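Long-range contacts in beta-fructofuranosidase (Arthrobacter, PDB 3WPU), which is a carbohydrate-active enzyme of the levansucrase/invertase family, whose catalytic domain is a five-bladed beta-propeller: residues Gln71-Asp76 / Ala101-Gly106; Gln150-Gln155 / Asp197-Leu202; His159-Ser164 / Val182-Asn187; Thr231-Gly236 / Ile305-Leu310. One frame throughout, in Å; residues are numbered along the deposited sequence. Where two conformers were deposited one is given.

Contact 1 (Gln71-Asp76 / Ala101-Gly106); sequences QVWVWD and ADRNLG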
loop_
_atom_site.group_PDB
_atom_site.type_symbol
_atom_site.label_atom_id
_atom_site.label_comp_id
_atom_site.label_asym_id
_atom_site.label_seq_id
_atom_site.Cartn_x
_atom_site.Cartn_y
_atom_site.Cartn_z
ATOM N N GLN A 71 -21.721 -5.178 -5.257
ATOM C CA GLN A 71 -22.121 -5.895 -4.042
ATOM C C GLN A 71 -21.588 -5.209 -2.786
ATOM O O GLN A 71 -22.268 -5.178 -1.763
ATOM C CB GLN A 71 -21.613 -7.340 -4.033
ATOM C CG GLN A 71 -22.242 -8.293 -5.025
ATOM C CD GLN A 71 -21.498 -9.610 -5.001
ATOM O OE1 GLN A 71 -21.690 -10.414 -4.088
ATOM N NE2 GLN A 71 -20.583 -9.802 -5.959
ATOM N N VAL A 72 -20.345 -4.723 -2.864
ATOM C CA VAL A 72 -19.670 -4.038 -1.768
ATOM C C VAL A 72 -18.895 -2.813 -2.286
ATOM O O VAL A 72 -18.688 -2.668 -3.501
ATOM C CB VAL A 72 -18.641 -4.961 -1.044
ATOM C CG1 VAL A 72 -19.342 -5.963 -0.132
ATOM C CG2 VAL A 72 -17.707 -5.647 -2.023
ATOM N N TRP A 73 -18.493 -1.940 -1.363
ATOM C CA TRP A 73 -17.484 -0.924 -1.646
ATOM C C TRP A 73 -16.153 -1.591 -1.387
ATOM O O TRP A 73 -16.008 -2.262 -0.385
ATOM C CB TRP A 73 -17.576 0.276 -0.718
ATOM C CG TRP A 73 -18.831 1.123 -0.784
ATOM C CD1 TRP A 73 -19.728 1.295 0.212
ATOM C CD2 TRP A 73 -19.254 1.964 -1.862
ATOM N NE1 TRP A 73 -20.724 2.188 -0.190
ATOM C CE2 TRP A 73 -20.435 2.610 -1.453
ATOM C CE3 TRP A 73 -18.736 2.257 -3.129
ATOM C CZ2 TRP A 73 -21.114 3.510 -2.281
ATOM C CZ3 TRP A 73 -19.428 3.117 -3.951
ATOM C CH2 TRP A 73 -20.587 3.749 -3.517
ATOM N N VAL A 74 -15.209 -1.382 -2.287
ATOM C CA VAL A 74 -13.876 -1.985 -2.166
ATOM C C VAL A 74 -12.852 -0.878 -2.169
ATOM O O VAL A 74 -12.934 0.020 -2.996
ATOM C CB VAL A 74 -13.593 -2.887 -3.392
ATOM C CG1 VAL A 74 -12.204 -3.496 -3.280
ATOM C CG2 VAL A 74 -14.644 -3.976 -3.534
ATOM N N TRP A 75 -11.821 -0.956 -1.318
ATOM C CA TRP A 75 -10.713 -0.005 -1.455
ATOM C C TRP A 75 -9.383 -0.709 -1.278
ATOM O O TRP A 75 -9.057 -1.545 -2.150
ATOM C CB TRP A 75 -10.889 1.309 -0.669
ATOM C CG TRP A 75 -11.032 1.334 0.885
ATOM C CD1 TRP A 75 -10.195 2.002 1.744
ATOM C CD2 TRP A 75 -12.072 0.772 1.723
ATOM N NE1 TRP A 75 -10.621 1.890 3.021
ATOM C CE2 TRP A 75 -11.764 1.131 3.053
ATOM C CE3 TRP A 75 -13.237 0.014 1.480
ATOM C CZ2 TRP A 75 -12.548 0.738 4.138
ATOM C CZ3 TRP A 75 -14.018 -0.375 2.559
ATOM C CH2 TRP A 75 -13.680 -0.003 3.874
ATOM N N ASP A 76 -8.618 -0.410 -0.241
ATOM C CA ASP A 76 -7.248 -0.955 -0.167
ATOM C C ASP A 76 -7.240 -2.462 -0.445
ATOM O O ASP A 76 -7.978 -3.211 0.185
ATOM C CB ASP A 76 -6.602 -0.785 1.192
ATOM C CG ASP A 76 -6.610 0.625 1.720
ATOM O OD1 ASP A 76 -7.189 1.546 1.131
ATOM O OD2 ASP A 76 -6.019 0.791 2.797
ATOM N N ALA A 101 -16.798 -2.695 2.512
ATOM C CA ALA A 101 -17.807 -2.123 3.359
ATOM C C ALA A 101 -19.115 -2.341 2.626
ATOM O O ALA A 101 -19.114 -2.379 1.395
ATOM C CB ALA A 101 -17.587 -0.635 3.592
ATOM N N ASP A 102 -20.190 -2.501 3.386
ATOM C CA ASP A 102 -21.491 -2.736 2.772
ATOM C C ASP A 102 -21.915 -1.579 1.886
ATOM O O ASP A 102 -21.732 -0.410 2.236
ATOM C CB ASP A 102 -22.528 -3.039 3.827
ATOM C CG ASP A 102 -22.216 -4.323 4.580
ATOM O OD1 ASP A 102 -22.187 -4.286 5.832
ATOM O OD2 ASP A 102 -21.974 -5.340 3.895
ATOM N N ARG A 103 -22.483 -1.933 0.735
ATOM C CA ARG A 103 -22.748 -0.970 -0.334
ATOM C C ARG A 103 -23.825 0.031 0.068
ATOM O O ARG A 103 -23.844 1.157 -0.423
ATOM C CB ARG A 103 -23.113 -1.688 -1.638
ATOM C CG ARG A 103 -23.013 -0.808 -2.866
ATOM C CD ARG A 103 -21.591 -0.677 -3.367
ATOM N NE ARG A 103 -21.541 0.233 -4.502
ATOM C CZ ARG A 103 -20.590 0.251 -5.441
ATOM N NH1 ARG A 103 -19.557 -0.608 -5.427
ATOM N NH2 ARG A 103 -20.671 1.131 -6.420
ATOM N N ASN A 104 -24.679 -0.348 1.012
ATOM C CA ASN A 104 -25.687 0.595 1.522
ATOM C C ASN A 104 -25.072 1.805 2.230
ATOM O O ASN A 104 -25.697 2.861 2.325
ATOM C CB ASN A 104 -26.628 -0.107 2.501
ATOM C CG ASN A 104 -27.896 -0.641 1.847
ATOM O OD1 ASN A 104 -28.013 -0.770 0.608
ATOM N ND2 ASN A 104 -28.833 -1.008 2.695
ATOM N N LEU A 105 -23.853 1.661 2.756
ATOM C CA LEU A 105 -23.207 2.771 3.449
ATOM C C LEU A 105 -22.823 3.906 2.495
ATOM O O LEU A 105 -22.514 3.670 1.325
ATOM C CB LEU A 105 -21.919 2.286 4.154
ATOM C CG LEU A 105 -22.158 1.239 5.226
ATOM C CD1 LEU A 105 -20.844 0.567 5.648
ATOM C CD2 LEU A 105 -22.859 1.806 6.431
ATOM N N GLY A 106 -22.856 5.141 2.994
ATOM C CA GLY A 106 -22.127 6.230 2.327
ATOM C C GLY A 106 -20.656 5.867 2.248
ATOM O O GLY A 106 -20.092 5.367 3.229
#
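Trp73 and Ala101 form an antiparallel hydrogen-bonded pair: Trp73 N reaches Ala101 O at 2.9 Å, and Ala101 N returns the bond to Trp73 O at 3.0 Å. Past this pair the chain enters a type I turn, Asp102 to Leu105, which curls round the indole of Trp73. Two side-chain bonds hold that curl. Trp73 NE1 donates to Leu105 O at 2.8 Å, with the oxygen 15° out of the ring plane, and Arg103 NH1 donates to Val72 O at 3.0 Å, the oxygen lying in the guanidinium plane while NH1 stands above the carbonyl plane. The two flat groups stack: the guanidinium lies flat over one face of Trp73, planes 11° apart, and Arg103 CZ is 3.9 Å from the centroid of the six-membered ring, a cation-pi contact. Because the Arg103 chain bends at chi2 (81°), its CD also sits over this ring as a CH-pi partner. Apolar contact comes from Trp75, whose CZ3 lies 3.7 Å from Ala101 CB. Outside the two segments, Asp66 makes a salt bridge with Arg103 NH1, and Phe107 meets the Trp73 ring. Strand 72-81 lies between its antiparallel partner 93-102 and the parallel strand 159-169, while Val72 packs on Tyr138 of strand 137-141.

Contact 2 (Gln150-Gln155 / Asp197-Leu202); sequences QIFEDQ and DPRIAL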
loop_
_atom_site.group_PDB
_atom_site.type_symbol
_atom_site.label_atom_id
_atom_site.label_comp_id
_atom_site.label_asym_id
_atom_site.label_seq_id
_atom_site.Cartn_x
_atom_site.Cartn_y
_atom_site.Cartn_z
ATOM N N GLN A 150 -11.125 -10.395 19.550
ATOM C CA GLN A 150 -10.511 -11.191 20.623
ATOM C C GLN A 150 -9.346 -10.567 21.382
ATOM O O GLN A 150 -9.140 -10.881 22.558
ATOM C CB GLN A 150 -10.129 -12.572 20.146
ATOM C CG GLN A 150 -9.220 -12.685 18.976
ATOM C CD GLN A 150 -9.157 -14.134 18.510
ATOM O OE1 GLN A 150 -8.179 -14.804 18.731
ATOM N NE2 GLN A 150 -10.234 -14.624 17.982
ATOM N N ILE A 151 -8.574 -9.712 20.723
ATOM C CA ILE A 151 -7.329 -9.196 21.320
ATOM C C ILE A 151 -7.514 -8.018 22.267
ATOM O O ILE A 151 -6.574 -7.648 22.983
ATOM C CB ILE A 151 -6.293 -8.809 20.231
ATOM C CG1 ILE A 151 -6.773 -7.624 19.380
ATOM C CG2 ILE A 151 -5.938 -10.033 19.390
ATOM C CD1 ILE A 151 -5.772 -7.150 18.347
ATOM N N PHE A 152 -8.683 -7.383 22.232
ATOM C CA PHE A 152 -8.915 -6.156 22.995
ATOM C C PHE A 152 -9.334 -6.420 24.430
ATOM O O PHE A 152 -10.353 -7.054 24.682
ATOM C CB PHE A 152 -9.935 -5.276 22.286
ATOM C CG PHE A 152 -9.439 -4.800 20.954
ATOM C CD1 PHE A 152 -8.465 -3.807 20.875
ATOM C CD2 PHE A 152 -9.889 -5.393 19.781
ATOM C CE1 PHE A 152 -7.967 -3.409 19.640
ATOM C CE2 PHE A 152 -9.405 -4.985 18.556
ATOM C CZ PHE A 152 -8.443 -3.986 18.492
ATOM N N GLU A 153 -8.507 -5.946 25.356
ATOM C CA GLU A 153 -8.801 -6.057 26.776
ATOM C C GLU A 153 -10.140 -5.368 27.074
ATOM O O GLU A 153 -11.010 -5.941 27.740
ATOM C CB GLU A 153 -7.662 -5.435 27.592
ATOM C CG GLU A 153 -6.324 -6.204 27.536
ATOM C CD GLU A 153 -5.352 -5.796 26.399
ATOM O OE1 GLU A 153 -5.781 -5.262 25.377
ATOM O OE2 GLU A 153 -4.113 -6.029 26.530
ATOM N N ASP A 154 -10.314 -4.160 26.546
ATOM C CA ASP A 154 -11.533 -3.367 26.690
ATOM C C ASP A 154 -12.539 -3.715 25.596
ATOM O O ASP A 154 -12.426 -3.287 24.439
ATOM C CB ASP A 154 -11.192 -1.878 26.685
ATOM C CG ASP A 154 -12.392 -0.982 26.945
ATOM O OD1 ASP A 154 -13.537 -1.463 26.966
ATOM O OD2 ASP A 154 -12.162 0.229 27.122
ATOM N N GLN A 155 -13.529 -4.509 25.978
ATOM C CA GLN A 155 -14.540 -5.002 25.047
ATOM C C GLN A 155 -15.733 -4.088 24.850
ATOM O O GLN A 155 -16.683 -4.489 24.194
ATOM C CB GLN A 155 -15.029 -6.367 25.506
ATOM C CG GLN A 155 -13.972 -7.427 25.405
ATOM C CD GLN A 155 -13.783 -7.926 23.978
ATOM O OE1 GLN A 155 -12.668 -7.919 23.429
ATOM N NE2 GLN A 155 -14.863 -8.327 23.372
ATOM N N ASP A 197 -7.927 2.482 19.114
ATOM C CA ASP A 197 -6.919 1.475 19.459
ATOM C C ASP A 197 -6.662 0.602 18.248
ATOM O O ASP A 197 -7.286 -0.441 18.089
ATOM C CB ASP A 197 -7.409 0.657 20.642
ATOM C CG ASP A 197 -6.339 -0.244 21.237
ATOM O OD1 ASP A 197 -5.281 -0.460 20.633
ATOM O OD2 ASP A 197 -6.614 -0.789 22.320
ATOM N N PRO A 198 -5.737 1.048 17.377
ATOM C CA PRO A 198 -5.313 0.283 16.219
ATOM C C PRO A 198 -4.103 -0.566 16.565
ATOM O O PRO A 198 -3.121 -0.042 17.091
ATOM C CB PRO A 198 -4.908 1.357 15.228
ATOM C CG PRO A 198 -4.435 2.506 16.058
ATOM C CD PRO A 198 -5.122 2.391 17.407
ATOM N N ARG A 199 -4.153 -1.840 16.209
ATOM C CA ARG A 199 -3.039 -2.759 16.496
ATOM C C ARG A 199 -2.651 -3.534 15.269
ATOM O O ARG A 199 -3.506 -3.876 14.443
ATOM C CB ARG A 199 -3.410 -3.709 17.611
ATOM C CG ARG A 199 -3.860 -2.982 18.872
ATOM C CD ARG A 199 -4.012 -3.911 20.051
ATOM N NE ARG A 199 -4.587 -3.229 21.204
ATOM C CZ ARG A 199 -4.876 -3.830 22.356
ATOM N NH1 ARG A 199 -4.562 -5.102 22.546
ATOM N NH2 ARG A 199 -5.455 -3.148 23.330
ATOM N N ILE A 200 -1.365 -3.881 15.168
ATOM C CA ILE A 200 -0.909 -4.716 14.078
ATOM C C ILE A 200 -1.061 -6.152 14.565
ATOM O O ILE A 200 -0.592 -6.509 15.651
ATOM C CB ILE A 200 0.539 -4.363 13.655
ATOM C CG1 ILE A 200 0.532 -3.004 12.967
ATOM C CG2 ILE A 200 1.106 -5.446 12.756
ATOM C CD1 ILE A 200 1.879 -2.400 12.687
ATOM N N ALA A 201 -1.755 -6.948 13.770
ATOM C CA ALA A 201 -2.210 -8.273 14.155
ATOM C C ALA A 201 -1.969 -9.273 13.048
ATOM O O ALA A 201 -1.728 -8.903 11.894
ATOM C CB ALA A 201 -3.694 -8.235 14.496
ATOM N N LEU A 202 -2.056 -10.554 13.417
ATOM C CA LEU A 202 -1.866 -11.669 12.494
ATOM C C LEU A 202 -2.985 -12.671 12.695
ATOM O O LEU A 202 -3.357 -12.950 13.829
ATOM C CB LEU A 202 -0.560 -12.404 12.806
ATOM C CG LEU A 202 -0.313 -13.780 12.191
ATOM C CD1 LEU A 202 -0.196 -13.699 10.687
ATOM C CD2 LEU A 202 0.975 -14.413 12.770
#
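Phe152, in an irregular loop, passes Asp197 of strand 197-210 with CA atoms 8.6 Å apart, too far for backbone pairing, so side chains make the contact. Arg199 reaches out with its chain extended from CG to NE and grips two carboxylates. NH1 and NH2 both donate end-on to Glu153 OE1, at 3.1 and 3.0 Å, on its syn side; the bend of Glu153 at chi2 (90°) brings the carboxylate round to them. Asp197 is held side-on, Arg199 NE to OD1 at 2.9 Å and NH2 to OD2 at 2.8 Å. This network, joined by a salt bridge from NH1 to Asp224, fixes the guanidinium's rotation and probably stabilises its charge. Phe152 CD1 lies over one guanidinium face, with the planes 61° apart, and its CE1 is 3.4 Å from Asp197 O. Ile151 slides past Arg199 in the opposite direction, its CD1 4.1 Å from Arg199 CD. Strand 197-210 is paired between strands 174-184 and 213-226; the loop leans on both neighbours, Phe152 on Ala183 and Ile151 on Val222.

Contact 3 (His159-Ser164 / Val182-Asn187); sequences HQTQWS and VAFYRN
The beta hairpin of strands 159-169 and 174-184 sets His159 against Phe184, Gln160 against Ala183 and Thr161 against Val182, antiparallel; the axes of 159-164 and 182-184 approach to 4.8 Å. At the Thr161 pair both bonds are short, Thr161 N to Val182 O at 2.9 Å and Val182 N to Thr161 O at 3.0 Å. The His159 pair is lopsided: Phe184 N to His159 O measures 3.0 Å, but the bond from His159 N to Phe184 O is weak at 3.5 Å. Val182 O takes a second donor, Gln160 NE2, at 2.9 Å. Thr161 N comes in the carbonyl plane, whereas NE2 stands 57° above it, delivered by the bend of Gln160 at chi2 (-77°); the amide is further held by Thr148 at OE1 and Asp181 at NE2. On the face carrying Thr161, Phe184 turns its edge toward the face of Trp163 in an offset edge-to-face pair, planes 69° apart and six-membered ring centroids 5.8 Å apart. Val182 CG2 packs against the Trp163 ring, 3.8 Å from CE3. Trp163 NE1 bonds to His111 O, and its side chain also touches Arg245 of strand 245-250. Strand 72-81 flanks the hairpin on one side and strand 197-210 on the other.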
loop_
_atom_site.group_PDB
_atom_site.type_symbol
_atom_site.label_atom_id
_atom_site.label_comp_id
_atom_site.label_asym_id
_atom_site.label_seq_id
_atom_site.Cartn_x
_atom_site.Cartn_y
_atom_site.Cartn_z
ATOM N N HIS A 159 -17.241 0.378 17.731
ATOM C CA HIS A 159 -16.940 -0.030 16.351
ATOM C C HIS A 159 -15.711 -0.901 16.422
ATOM O O HIS A 159 -14.901 -0.745 17.330
ATOM C CB HIS A 159 -16.644 1.165 15.454
ATOM C CG HIS A 159 -17.755 2.161 15.387
ATOM N ND1 HIS A 159 -18.045 3.032 16.419
ATOM C CD2 HIS A 159 -18.642 2.431 14.402
ATOM C CE1 HIS A 159 -19.080 3.780 16.077
ATOM N NE2 HIS A 159 -19.452 3.443 14.855
ATOM N N GLN A 160 -15.579 -1.816 15.476
ATOM C CA GLN A 160 -14.433 -2.713 15.489
ATOM C C GLN A 160 -14.210 -3.103 14.029
ATOM O O GLN A 160 -15.065 -3.722 13.403
ATOM C CB GLN A 160 -14.707 -3.896 16.414
ATOM C CG GLN A 160 -13.469 -4.534 17.059
ATOM C CD GLN A 160 -12.681 -5.425 16.125
ATOM O OE1 GLN A 160 -13.039 -6.567 15.901
ATOM N NE2 GLN A 160 -11.572 -4.898 15.584
ATOM N N THR A 161 -13.064 -2.702 13.494
ATOM C CA THR A 161 -12.789 -2.853 12.066
ATOM C C THR A 161 -11.516 -3.603 11.820
ATOM O O THR A 161 -10.690 -3.757 12.707
ATOM C CB THR A 161 -12.619 -1.513 11.367
ATOM O OG1 THR A 161 -11.498 -0.793 11.901
ATOM C CG2 THR A 161 -13.832 -0.681 11.542
ATOM N N GLN A 162 -11.396 -4.054 10.581
ATOM C CA GLN A 162 -10.163 -4.562 10.023
ATOM C C GLN A 162 -9.718 -3.576 8.961
ATOM O O GLN A 162 -10.480 -3.213 8.059
ATOM C CB GLN A 162 -10.314 -5.957 9.438
ATOM C CG GLN A 162 -10.793 -6.995 10.434
ATOM C CD GLN A 162 -12.144 -7.577 10.085
ATOM O OE1 GLN A 162 -12.452 -7.763 8.923
ATOM N NE2 GLN A 162 -12.930 -7.923 11.098
ATOM N N TRP A 163 -8.507 -3.075 9.144
ATOM C CA TRP A 163 -7.866 -2.159 8.206
ATOM C C TRP A 163 -6.681 -2.874 7.501
ATOM O O TRP A 163 -6.457 -4.062 7.757
ATOM C CB TRP A 163 -7.493 -0.879 8.960
ATOM C CG TRP A 163 -8.645 0.094 9.199
ATOM C CD1 TRP A 163 -9.957 -0.057 8.852
ATOM C CD2 TRP A 163 -8.537 1.351 9.855
ATOM N NE1 TRP A 163 -10.676 1.066 9.235
ATOM C CE2 TRP A 163 -9.825 1.946 9.853
ATOM C CE3 TRP A 163 -7.474 2.058 10.406
ATOM C CZ2 TRP A 163 -10.064 3.207 10.426
ATOM C CZ3 TRP A 163 -7.712 3.332 10.966
ATOM C CH2 TRP A 163 -9.001 3.887 10.961
ATOM N N SER A 164 -5.916 -2.154 6.663
ATOM C CA SER A 164 -5.025 -2.727 5.650
ATOM C C SER A 164 -3.843 -3.465 6.245
ATOM O O SER A 164 -3.444 -3.217 7.361
ATOM C CB SER A 164 -4.466 -1.634 4.711
ATOM O OG SER A 164 -3.922 -2.198 3.524
ATOM N N VAL A 182 -8.656 -2.814 14.686
ATOM C CA VAL A 182 -8.929 -1.517 15.294
ATOM C C VAL A 182 -10.214 -1.507 16.119
ATOM O O VAL A 182 -11.276 -2.005 15.688
ATOM C CB VAL A 182 -9.019 -0.390 14.237
ATOM C CG1 VAL A 182 -8.970 0.984 14.889
ATOM C CG2 VAL A 182 -7.888 -0.505 13.228
ATOM N N ALA A 183 -10.130 -0.929 17.308
ATOM C CA ALA A 183 -11.304 -0.741 18.173
ATOM C C ALA A 183 -11.523 0.747 18.426
ATOM O O ALA A 183 -10.586 1.492 18.692
ATOM C CB ALA A 183 -11.147 -1.479 19.492
ATOM N N PHE A 184 -12.781 1.177 18.313
ATOM C CA PHE A 184 -13.166 2.548 18.552
ATOM C C PHE A 184 -14.101 2.586 19.745
ATOM O O PHE A 184 -14.883 1.646 19.953
ATOM C CB PHE A 184 -13.926 3.148 17.371
ATOM C CG PHE A 184 -13.156 3.154 16.068
ATOM C CD1 PHE A 184 -12.588 4.326 15.583
ATOM C CD2 PHE A 184 -13.013 1.984 15.317
ATOM C CE1 PHE A 184 -11.900 4.327 14.379
ATOM C CE2 PHE A 184 -12.349 1.993 14.092
ATOM C CZ PHE A 184 -11.772 3.161 13.646
ATOM N N TYR A 185 -14.047 3.699 20.476
ATOM C CA TYR A 185 -14.832 3.868 21.711
ATOM C C TYR A 185 -15.525 5.212 21.661
ATOM O O TYR A 185 -15.011 6.210 22.159
ATOM C CB TYR A 185 -13.922 3.721 22.925
ATOM C CG TYR A 185 -13.231 2.392 22.962
ATOM C CD1 TYR A 185 -13.743 1.322 23.709
ATOM C CD2 TYR A 185 -12.066 2.174 22.232
ATOM C CE1 TYR A 185 -13.109 0.086 23.731
ATOM C CE2 TYR A 185 -11.432 0.942 22.255
ATOM C CZ TYR A 185 -11.969 -0.105 22.984
ATOM O OH TYR A 185 -11.328 -1.326 23.016
ATOM N N ARG A 186 -16.689 5.229 21.009
ATOM C CA ARG A 186 -17.368 6.476 20.668
ATOM C C ARG A 186 -18.739 6.570 21.327
ATOM O O ARG A 186 -19.425 5.563 21.487
ATOM C CB ARG A 186 -17.508 6.603 19.150
ATOM C CG ARG A 186 -16.205 7.046 18.471
ATOM C CD ARG A 186 -15.945 6.383 17.133
ATOM N NE ARG A 186 -16.519 7.068 15.982
ATOM C CZ ARG A 186 -15.841 7.559 14.933
ATOM N NH1 ARG A 186 -14.519 7.522 14.846
ATOM N NH2 ARG A 186 -16.511 8.126 13.959
ATOM N N ASN A 187 -19.100 7.788 21.721
ATOM C CA ASN A 187 -20.448 8.084 22.188
ATOM C C ASN A 187 -21.382 8.118 21.002
ATOM O O ASN A 187 -20.942 8.208 19.858
ATOM C CB ASN A 187 -20.500 9.435 22.910
ATOM C CG ASN A 187 -19.664 9.464 24.173
ATOM O OD1 ASN A 187 -18.712 10.240 24.286
ATOM N ND2 ASN A 187 -19.998 8.615 25.115
#

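Contact 4 (Thr231-Gly236 / Ile305-Leu310); sequences TYYQTG and IGNVGL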
loop_
_atom_site.group_PDB
_atom_site.type_symbol
_atom_site.label_atom_id
_atom_site.label_comp_id
_atom_site.label_asym_id
_atom_site.label_seq_id
_atom_site.Cartn_x
_atom_site.Cartn_y
_atom_site.Cartn_z
ATOM N N THR A 231 7.859 5.883 22.292
ATOM C CA THR A 231 9.239 6.330 22.114
ATOM C C THR A 231 9.599 6.477 20.639
ATOM O O THR A 231 10.208 7.472 20.252
ATOM C CB THR A 231 10.217 5.363 22.815
ATOM O OG1 THR A 231 9.927 5.362 24.213
ATOM C CG2 THR A 231 11.646 5.807 22.625
ATOM N N TYR A 232 9.205 5.501 19.818
ATOM C CA TYR A 232 9.393 5.569 18.371
ATOM C C TYR A 232 8.103 5.960 17.637
ATOM O O TYR A 232 8.152 6.720 16.685
ATOM C CB TYR A 232 9.853 4.217 17.833
ATOM C CG TYR A 232 11.189 3.736 18.383
ATOM C CD1 TYR A 232 12.275 4.587 18.479
ATOM C CD2 TYR A 232 11.357 2.432 18.728
ATOM C CE1 TYR A 232 13.493 4.137 18.949
ATOM C CE2 TYR A 232 12.573 1.977 19.202
ATOM C CZ TYR A 232 13.628 2.846 19.309
ATOM O OH TYR A 232 14.878 2.397 19.780
ATOM N N TYR A 233 6.987 5.387 18.067
ATOM C CA TYR A 233 5.698 5.576 17.368
ATOM C C TYR A 233 4.715 6.197 18.324
ATOM O O TYR A 233 4.544 5.738 19.467
ATOM C CB TYR A 233 5.234 4.243 16.736
ATOM C CG TYR A 233 6.341 3.683 15.929
ATOM C CD1 TYR A 233 6.759 4.308 14.765
ATOM C CD2 TYR A 233 7.099 2.615 16.406
ATOM C CE1 TYR A 233 7.827 3.858 14.037
ATOM C CE2 TYR A 233 8.176 2.147 15.692
ATOM C CZ TYR A 233 8.572 2.779 14.534
ATOM O OH TYR A 233 9.684 2.367 13.847
ATOM N N GLN A 234 4.094 7.284 17.854
ATOM C CA GLN A 234 3.174 8.081 18.646
ATOM C C GLN A 234 1.964 7.272 19.143
ATOM O O GLN A 234 1.438 6.428 18.427
ATOM C CB GLN A 234 2.669 9.240 17.794
ATOM C CG GLN A 234 2.017 10.349 18.587
ATOM C CD GLN A 234 1.426 11.427 17.702
ATOM O OE1 GLN A 234 0.664 11.126 16.794
ATOM N NE2 GLN A 234 1.798 12.699 17.957
ATOM N N THR A 235 1.540 7.545 20.377
ATOM C CA THR A 235 0.415 6.843 20.984
ATOM C C THR A 235 -0.829 7.733 21.058
ATOM O O THR A 235 -0.764 8.934 20.822
ATOM C CB THR A 235 0.706 6.452 22.430
ATOM O OG1 THR A 235 0.875 7.652 23.191
ATOM C CG2 THR A 235 1.956 5.577 22.533
ATOM N N GLY A 236 -1.948 7.133 21.448
ATOM C CA GLY A 236 -3.208 7.869 21.627
ATOM C C GLY A 236 -3.131 8.906 22.756
ATOM O O GLY A 236 -3.788 9.941 22.711
ATOM N N ILE A 305 3.349 15.135 11.480
ATOM C CA ILE A 305 4.586 14.438 11.891
ATOM C C ILE A 305 4.468 12.928 11.639
ATOM O O ILE A 305 4.668 12.075 12.538
ATOM C CB ILE A 305 4.963 14.756 13.354
ATOM C CG1 ILE A 305 3.795 14.454 14.317
ATOM C CG2 ILE A 305 5.394 16.203 13.496
ATOM C CD1 ILE A 305 4.143 14.532 15.784
ATOM N N GLY A 306 4.153 12.593 10.396
ATOM C CA GLY A 306 4.067 11.220 9.977
ATOM C C GLY A 306 5.428 10.559 9.964
ATOM O O GLY A 306 6.446 11.224 9.766
ATOM N N ASN A 307 5.419 9.258 10.162
ATOM C CA ASN A 307 6.616 8.453 9.957
ATOM C C ASN A 307 6.333 7.075 9.373
ATOM O O ASN A 307 5.179 6.622 9.272
ATOM C CB ASN A 307 7.550 8.405 11.198
ATOM C CG ASN A 307 7.019 7.554 12.355
ATOM O OD1 ASN A 307 5.991 6.900 12.253
ATOM N ND2 ASN A 307 7.757 7.557 13.471
ATOM N N VAL A 308 7.411 6.394 9.006
ATOM C CA VAL A 308 7.352 5.027 8.557
ATOM C C VAL A 308 8.204 4.234 9.520
ATOM O O VAL A 308 9.393 4.507 9.687
ATOM C CB VAL A 308 7.861 4.815 7.104
ATOM C CG1 VAL A 308 7.884 3.342 6.780
ATOM C CG2 VAL A 308 6.945 5.563 6.131
ATOM N N GLY A 309 7.562 3.255 10.139
ATOM C CA GLY A 309 8.207 2.374 11.107
ATOM C C GLY A 309 8.774 1.104 10.531
ATOM O O GLY A 309 8.463 0.695 9.415
ATOM N N LEU A 310 9.671 0.492 11.312
ATOM C CA LEU A 310 10.290 -0.790 10.992
ATOM C C LEU A 310 10.167 -1.681 12.240
ATOM O O LEU A 310 10.256 -1.191 13.386
ATOM C CB LEU A 310 11.773 -0.606 10.652
ATOM C CG LEU A 310 12.487 -1.840 10.091
ATOM C CD1 LEU A 310 11.972 -2.277 8.728
ATOM C CD2 LEU A 310 13.996 -1.598 10.043
#
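Tyr233 reaches from a loop to Gly309 and Leu310 on strand 305-313, part of a mixed beta-sheet in the propeller fold of this family. Its hydroxyl is used both ways: it accepts from Leu310 N at 3.2 Å, with an N-H...O angle of 155°, and bonds to Leu324 O of strand 321-331, which can only accept. Both partners being backbone groups, the buried OH is tied to two adjacent strands of the sheet. The approach is close, with Tyr233 CE1 3.3 Å from Gly309 CA, where no side chain intervenes. Phe263 meets the same ring edge-to-face.

The Asn307 side chain crosses that of Tyr233 at about a right angle, amide and ring planes 69° apart. Its OD1 lies in the ring plane at the edge, 3.7 Å from Tyr233 CD1, while ND2 gives only a weak bond to Tyr232 O, 3.3 Å long and bent. Three backbone N-H groups of the loop are taken by Asp229: OD2 receives Thr231 N and Tyr232 N, and OD1 receives Tyr233 N. Gln234 likewise has outside partners at both ends of its amide, NE2 donating to Met269 O and OE1 accepting from Asn239 ND2. With CG anti to the backbone N (chi1 -164°) and the chain extended beyond it, that amide crosses the end of Ile305, whose CD1 lies 3.7 Å from Gln234 NE2.

Overall arrangement
Contacts 1, 2 and 3 reach one mixed sheet, whereas contact 4 belongs to another. Contact 3 links the first two. Its strand 159-169 neighbours strand 72-81 of contact 1, and Asp76 OD2 packs 3.5 Å from Ser164 CB; glycerol, probably from the crystallisation liquor though it may mark a pocket, is hydrogen-bonded to Trp75 NE1 and Asp76 OD2 of contact 1 and to Ser164 N of contact 3. Contacts 2 and 3 are closest, centres about 9 Å apart, with contact 3 nested in the loop that contact 2 closes. Probable hydrogen bonds join them, Asp197 N to Ala183 O at 2.9 Å and Asp154 O with Tyr185 OH at 2.7 Å. Contact 4 touches none; its nearest atoms lie about 7 Å from contact 2.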